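Local coordinates for Pdx2 protein (Plasmodium falciparum, PDB 2ABW), which hydrolyses glutamine to glutamate and ammonia, which is channelled to the Pdx1 active site for pyridoxal 5'-phosphate synthesis, at residues P17-L30 / P197-Y210. Sequence-based numbering, arbitrary orientation. Where two conformers were deposited one is given.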
loop_
_atom_site.group_PDB
_atom_site.type_symbol
_atom_site.label_atom_id
_atom_site.label_comp_id
_atom_site.label_asym_id
_atom_site.label_seq_id
_atom_site.Cartn_x
_atom_site.Cartn_y
_atom_site.Cartn_z
ATOM N N PRO A 17 6.492 13.077 -0.671
ATOM C CA PRO A 17 5.668 13.205 0.540
ATOM C C PRO A 17 5.524 11.904 1.302
ATOM O O PRO A 17 5.377 11.964 2.521
ATOM C CB PRO A 17 4.312 13.645 0.048
ATOM C CG PRO A 17 4.584 14.221 -1.280
ATOM C CD PRO A 17 5.794 13.631 -1.873
ATOM N N HIS A 18 5.547 10.765 0.620
ATOM C CA HIS A 18 5.492 9.524 1.330
ATOM C C HIS A 18 6.750 9.268 2.161
ATOM O O HIS A 18 6.690 8.824 3.322
ATOM C CB HIS A 18 5.298 8.357 0.368
ATOM C CG HIS A 18 3.922 8.291 -0.163
ATOM N ND1 HIS A 18 2.891 7.609 0.473
ATOM C CD2 HIS A 18 3.405 8.875 -1.260
ATOM C CE1 HIS A 18 1.808 7.760 -0.266
ATOM N NE2 HIS A 18 2.082 8.539 -1.301
ATOM N N ILE A 19 7.894 9.577 1.562
ATOM C CA ILE A 19 9.175 9.498 2.282
ATOM C C ILE A 19 9.159 10.438 3.503
ATOM O O ILE A 19 9.514 10.052 4.629
ATOM C CB ILE A 19 10.354 9.842 1.339
ATOM C CG1 ILE A 19 10.447 8.720 0.319
ATOM C CG2 ILE A 19 11.662 9.938 2.131
ATOM C CD1 ILE A 19 11.619 8.892 -0.717
ATOM N N ASN A 20 8.752 11.664 3.296
ATOM C CA ASN A 20 8.691 12.680 4.394
ATOM C C ASN A 20 7.861 12.169 5.555
ATOM O O ASN A 20 8.187 12.394 6.696
ATOM C CB ASN A 20 8.098 13.980 3.879
ATOM C CG ASN A 20 7.915 15.010 4.947
ATOM O OD1 ASN A 20 8.918 15.590 5.393
ATOM N ND2 ASN A 20 6.664 15.287 5.391
ATOM N N HIS A 21 6.743 11.527 5.233
ATOM C CA HIS A 21 5.852 11.037 6.283
ATOM C C HIS A 21 6.456 9.918 7.143
ATOM O O HIS A 21 6.155 9.842 8.325
ATOM C CB HIS A 21 4.497 10.622 5.740
ATOM C CG HIS A 21 3.375 11.389 6.340
ATOM N ND1 HIS A 21 3.131 12.670 5.932
ATOM C CD2 HIS A 21 2.367 11.041 7.170
ATOM C CE1 HIS A 21 2.010 13.098 6.520
ATOM N NE2 HIS A 21 1.582 12.160 7.346
ATOM N N PHE A 22 7.359 9.110 6.582
ATOM C CA PHE A 22 8.081 8.215 7.449
ATOM C C PHE A 22 9.189 8.895 8.258
ATOM O O PHE A 22 9.465 8.560 9.358
ATOM C CB PHE A 22 8.708 7.115 6.604
ATOM C CG PHE A 22 7.743 5.967 6.286
ATOM C CD1 PHE A 22 7.624 4.921 7.127
ATOM C CD2 PHE A 22 6.995 5.990 5.100
ATOM C CE1 PHE A 22 6.683 3.891 6.844
ATOM C CE2 PHE A 22 6.088 4.982 4.809
ATOM C CZ PHE A 22 5.956 3.916 5.633
ATOM N N ILE A 23 9.885 9.849 7.633
ATOM C CA ILE A 23 10.890 10.632 8.360
ATOM C C ILE A 23 10.251 11.334 9.534
ATOM O O ILE A 23 10.913 11.456 10.552
ATOM C CB ILE A 23 11.597 11.582 7.424
ATOM C CG1 ILE A 23 12.408 10.755 6.391
ATOM C CG2 ILE A 23 12.532 12.467 8.221
ATOM C CD1 ILE A 23 13.339 9.739 6.961
ATOM N N LYS A 24 8.979 11.725 9.434
ATOM C CA LYS A 24 8.304 12.410 10.520
ATOM C C LYS A 24 8.147 11.499 11.761
ATOM O O LYS A 24 7.842 11.992 12.863
ATOM C CB LYS A 24 6.906 12.841 10.161
ATOM C CG LYS A 24 6.796 14.006 9.283
ATOM C CD LYS A 24 5.283 14.275 8.939
ATOM C CE LYS A 24 4.555 14.927 10.081
ATOM N NZ LYS A 24 3.141 15.513 9.608
ATOM N N LEU A 25 8.232 10.222 11.576
ATOM C CA LEU A 25 8.239 9.288 12.712
ATOM C C LEU A 25 9.407 9.531 13.666
ATOM O O LEU A 25 9.330 9.178 14.861
ATOM C CB LEU A 25 8.287 7.828 12.291
ATOM C CG LEU A 25 7.059 7.284 11.459
ATOM C CD1 LEU A 25 7.327 5.886 10.847
ATOM C CD2 LEU A 25 5.812 7.402 12.331
ATOM N N GLN A 26 10.509 10.073 13.160
ATOM C CA GLN A 26 11.694 10.341 13.983
ATOM C C GLN A 26 12.248 9.124 14.678
ATOM O O GLN A 26 12.725 9.243 15.797
ATOM C CB GLN A 26 11.409 11.495 14.943
ATOM C CG GLN A 26 11.061 12.823 14.161
ATOM C CD GLN A 26 12.306 13.317 13.447
ATOM O OE1 GLN A 26 13.267 13.728 14.097
ATOM N NE2 GLN A 26 12.353 13.189 12.124
ATOM N N ILE A 27 12.223 7.961 14.024
ATOM C CA ILE A 27 12.663 6.700 14.687
ATOM C C ILE A 27 14.123 6.368 14.415
ATOM O O ILE A 27 14.453 6.035 13.282
ATOM C CB ILE A 27 11.783 5.506 14.222
ATOM C CG1 ILE A 27 10.332 5.687 14.635
ATOM C CG2 ILE A 27 12.364 4.135 14.740
ATOM C CD1 ILE A 27 9.424 4.716 14.073
ATOM N N PRO A 28 14.982 6.390 15.464
ATOM C CA PRO A 28 16.385 6.303 15.154
ATOM C C PRO A 28 16.832 5.254 14.166
ATOM O O PRO A 28 17.660 5.585 13.337
ATOM C CB PRO A 28 17.062 6.126 16.528
ATOM C CG PRO A 28 16.185 6.868 17.405
ATOM C CD PRO A 28 14.804 6.513 16.933
ATOM N N SER A 29 16.286 4.040 14.299
ATOM C CA SER A 29 16.722 2.829 13.612
ATOM C C SER A 29 16.269 2.816 12.122
ATOM O O SER A 29 16.704 1.943 11.367
ATOM C CB SER A 29 16.079 1.614 14.341
ATOM O OG SER A 29 16.679 1.360 15.570
ATOM N N LEU A 30 15.424 3.788 11.713
ATOM C CA LEU A 30 14.790 3.776 10.392
ATOM C C LEU A 30 15.501 4.642 9.340
ATOM O O LEU A 30 15.661 5.872 9.482
ATOM C CB LEU A 30 13.346 4.270 10.527
ATOM C CG LEU A 30 12.526 4.325 9.249
ATOM C CD1 LEU A 30 12.486 2.896 8.622
ATOM C CD2 LEU A 30 11.082 4.740 9.545
ATOM N N PRO A 197 -2.245 8.418 2.861
ATOM C CA PRO A 197 -1.772 8.585 4.252
ATOM C C PRO A 197 -0.762 9.679 4.387
ATOM O O PRO A 197 -0.491 10.172 5.491
ATOM C CB PRO A 197 -1.061 7.237 4.487
ATOM C CG PRO A 197 -0.616 6.767 3.147
ATOM C CD PRO A 197 -1.672 7.247 2.200
ATOM N N GLU A 198 -0.223 10.147 3.263
ATOM C CA GLU A 198 0.771 11.205 3.275
ATOM C C GLU A 198 0.200 12.590 3.279
ATOM O O GLU A 198 0.972 13.569 3.467
ATOM C CB GLU A 198 1.728 10.989 2.110
ATOM C CG GLU A 198 1.257 11.488 0.786
ATOM C CD GLU A 198 0.085 10.730 0.093
ATOM O OE1 GLU A 198 -0.531 9.794 0.657
ATOM O OE2 GLU A 198 -0.204 11.197 -1.058
ATOM N N LEU A 199 -1.112 12.699 3.112
ATOM C CA LEU A 199 -1.787 14.032 2.912
ATOM C C LEU A 199 -2.492 14.538 4.206
ATOM O O LEU A 199 -3.053 15.612 4.198
ATOM C CB LEU A 199 -2.745 13.957 1.785
ATOM C CG LEU A 199 -2.250 13.784 0.354
ATOM C CD1 LEU A 199 -3.433 13.903 -0.639
ATOM C CD2 LEU A 199 -1.216 14.832 0.227
ATOM N N LEU A 200 -2.412 13.793 5.296
ATOM C CA LEU A 200 -2.869 14.259 6.624
ATOM C C LEU A 200 -1.689 14.319 7.559
ATOM O O LEU A 200 -0.695 13.620 7.396
ATOM C CB LEU A 200 -3.968 13.378 7.188
ATOM C CG LEU A 200 -5.220 13.345 6.366
ATOM C CD1 LEU A 200 -6.199 12.324 7.081
ATOM C CD2 LEU A 200 -5.909 14.726 6.238
ATOM N N PRO A 201 -1.719 15.227 8.525
ATOM C CA PRO A 201 -0.494 15.353 9.301
ATOM C C PRO A 201 -0.095 14.113 10.072
ATOM O O PRO A 201 1.103 13.856 10.189
ATOM C CB PRO A 201 -0.770 16.566 10.207
ATOM C CG PRO A 201 -1.765 17.396 9.393
ATOM C CD PRO A 201 -2.671 16.314 8.758
ATOM N N HIS A 202 -1.074 13.337 10.559
ATOM C CA HIS A 202 -0.712 12.227 11.472
ATOM C C HIS A 202 -0.004 11.143 10.706
ATOM O O HIS A 202 -0.106 11.083 9.476
ATOM C CB HIS A 202 -1.857 11.647 12.213
ATOM C CG HIS A 202 -2.759 10.779 11.410
ATOM N ND1 HIS A 202 -4.024 11.129 10.940
ATOM C CD2 HIS A 202 -2.600 9.466 11.086
ATOM C CE1 HIS A 202 -4.539 10.077 10.277
ATOM N NE2 HIS A 202 -3.693 9.069 10.372
ATOM N N THR A 203 0.702 10.305 11.462
ATOM C CA THR A 203 1.604 9.308 10.870
ATOM C C THR A 203 1.188 7.870 11.288
ATOM O O THR A 203 2.039 6.971 11.326
ATOM C CB THR A 203 3.083 9.537 11.258
ATOM O OG1 THR A 203 3.185 9.637 12.671
ATOM C CG2 THR A 203 3.650 10.859 10.582
ATOM N N ALA A 204 -0.063 7.649 11.613
ATOM C CA ALA A 204 -0.483 6.367 12.277
ATOM C C ALA A 204 -0.163 5.199 11.377
ATOM O O ALA A 204 0.353 4.174 11.849
ATOM C CB ALA A 204 -1.970 6.402 12.541
ATOM N N PHE A 205 -0.525 5.250 10.085
ATOM C CA PHE A 205 -0.317 4.082 9.214
ATOM C C PHE A 205 1.172 3.828 8.928
ATOM O O PHE A 205 1.619 2.695 8.712
ATOM C CB PHE A 205 -1.168 4.161 7.963
ATOM C CG PHE A 205 -2.657 3.876 8.280
ATOM C CD1 PHE A 205 -3.458 4.888 8.736
ATOM C CD2 PHE A 205 -3.143 2.579 8.258
ATOM C CE1 PHE A 205 -4.779 4.623 9.097
ATOM C CE2 PHE A 205 -4.489 2.333 8.612
ATOM C CZ PHE A 205 -5.238 3.332 9.090
ATOM N N GLN A 206 1.920 4.932 8.836
ATOM C CA GLN A 206 3.356 4.804 8.707
ATOM C C GLN A 206 3.953 4.080 9.912
ATOM O O GLN A 206 4.810 3.165 9.793
ATOM C CB GLN A 206 4.044 6.183 8.548
ATOM C CG GLN A 206 3.753 6.809 7.185
ATOM C CD GLN A 206 2.442 7.533 7.069
ATOM O OE1 GLN A 206 1.769 7.690 8.062
ATOM N NE2 GLN A 206 2.128 8.020 5.855
ATOM N N GLN A 207 3.536 4.447 11.081
ATOM C CA GLN A 207 3.995 3.808 12.311
ATOM C C GLN A 207 3.616 2.349 12.327
ATOM O O GLN A 207 4.443 1.490 12.677
ATOM C CB GLN A 207 3.428 4.547 13.489
ATOM C CG GLN A 207 4.035 3.941 14.774
ATOM C CD GLN A 207 3.517 4.595 16.053
ATOM O OE1 GLN A 207 2.686 5.532 16.026
ATOM N NE2 GLN A 207 3.977 4.099 17.144
ATOM N N TYR A 208 2.392 2.029 11.958
ATOM C CA TYR A 208 1.916 0.640 11.912
ATOM C C TYR A 208 2.739 -0.173 10.927
ATOM O O TYR A 208 3.174 -1.304 11.197
ATOM C CB TYR A 208 0.483 0.605 11.472
ATOM C CG TYR A 208 -0.125 -0.742 11.511
ATOM C CD1 TYR A 208 -0.418 -1.347 12.740
ATOM C CD2 TYR A 208 -0.435 -1.427 10.399
ATOM C CE1 TYR A 208 -1.007 -2.604 12.776
ATOM C CE2 TYR A 208 -1.064 -2.640 10.437
ATOM C CZ TYR A 208 -1.345 -3.232 11.620
ATOM O OH TYR A 208 -1.965 -4.497 11.753
ATOM N N PHE A 209 2.966 0.400 9.762
ATOM C CA PHE A 209 3.755 -0.353 8.729
ATOM C C PHE A 209 5.200 -0.499 9.228
ATOM O O PHE A 209 5.794 -1.571 9.046
ATOM C CB PHE A 209 3.730 0.319 7.375
ATOM C CG PHE A 209 4.418 -0.505 6.310
ATOM C CD1 PHE A 209 3.859 -1.753 5.964
ATOM C CD2 PHE A 209 5.547 -0.104 5.638
ATOM C CE1 PHE A 209 4.493 -2.547 5.047
ATOM C CE2 PHE A 209 6.154 -0.905 4.706
ATOM C CZ PHE A 209 5.641 -2.101 4.445
ATOM N N TYR A 210 5.784 0.501 9.853
ATOM C CA TYR A 210 7.133 0.353 10.407
ATOM C C TYR A 210 7.166 -0.850 11.385
ATOM O O TYR A 210 8.086 -1.688 11.323
ATOM C CB TYR A 210 7.528 1.622 11.122
ATOM C CG TYR A 210 8.795 1.427 11.869
ATOM C CD1 TYR A 210 10.027 1.465 11.266
ATOM C CD2 TYR A 210 8.802 1.096 13.218
ATOM C CE1 TYR A 210 11.196 1.229 11.981
ATOM C CE2 TYR A 210 9.955 0.860 13.936
ATOM C CZ TYR A 210 11.171 0.869 13.314
ATOM O OH TYR A 210 12.405 0.637 13.957
#
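H18 and E198 meet where helix 16-23 packs beside the catalytic loop of this class I glutamine amidotransferase fold; E198 is assigned to the charge relay, consistent with a Cys-His-Glu triad of C87, H196 and E198. E198 CB lies 3.8 Å from P17 O. Chi1 sets CG between the backbone N and carbonyl carbon, and from there CG sits over one face of the H18 imidazole, 3.9 Å from its centroid. CD lies 3.3 Å from H18 NE2. The bend at chi2 stacks the carboxylate on that ring, the planes tilted 27° apart, with OE1 3.2 Å from H18 CE1. OE2 is hydrogen-bonded to H196 ND1; H18, stacked without a hydrogen bond to OE1, probably helps to position the carboxylate.

H21 covers the backbone of the same residue: E198 CA lies over the ring centre. In its ring plane, NE2 donates to H202 O (2.9 Å, N-H...O 138°), approaching from above that carbonyl plane. One turn after H18, F22 takes Q206 CG over the centre of one face; segments 17-23 and 204-210 cross at -74°. Farther along, I27 CD1 sits over one Y210 face, offset toward its rim. At the outer margin, K24 NZ reaches P201 O at 2.7 Å, in the carbonyl plane on a lone pair.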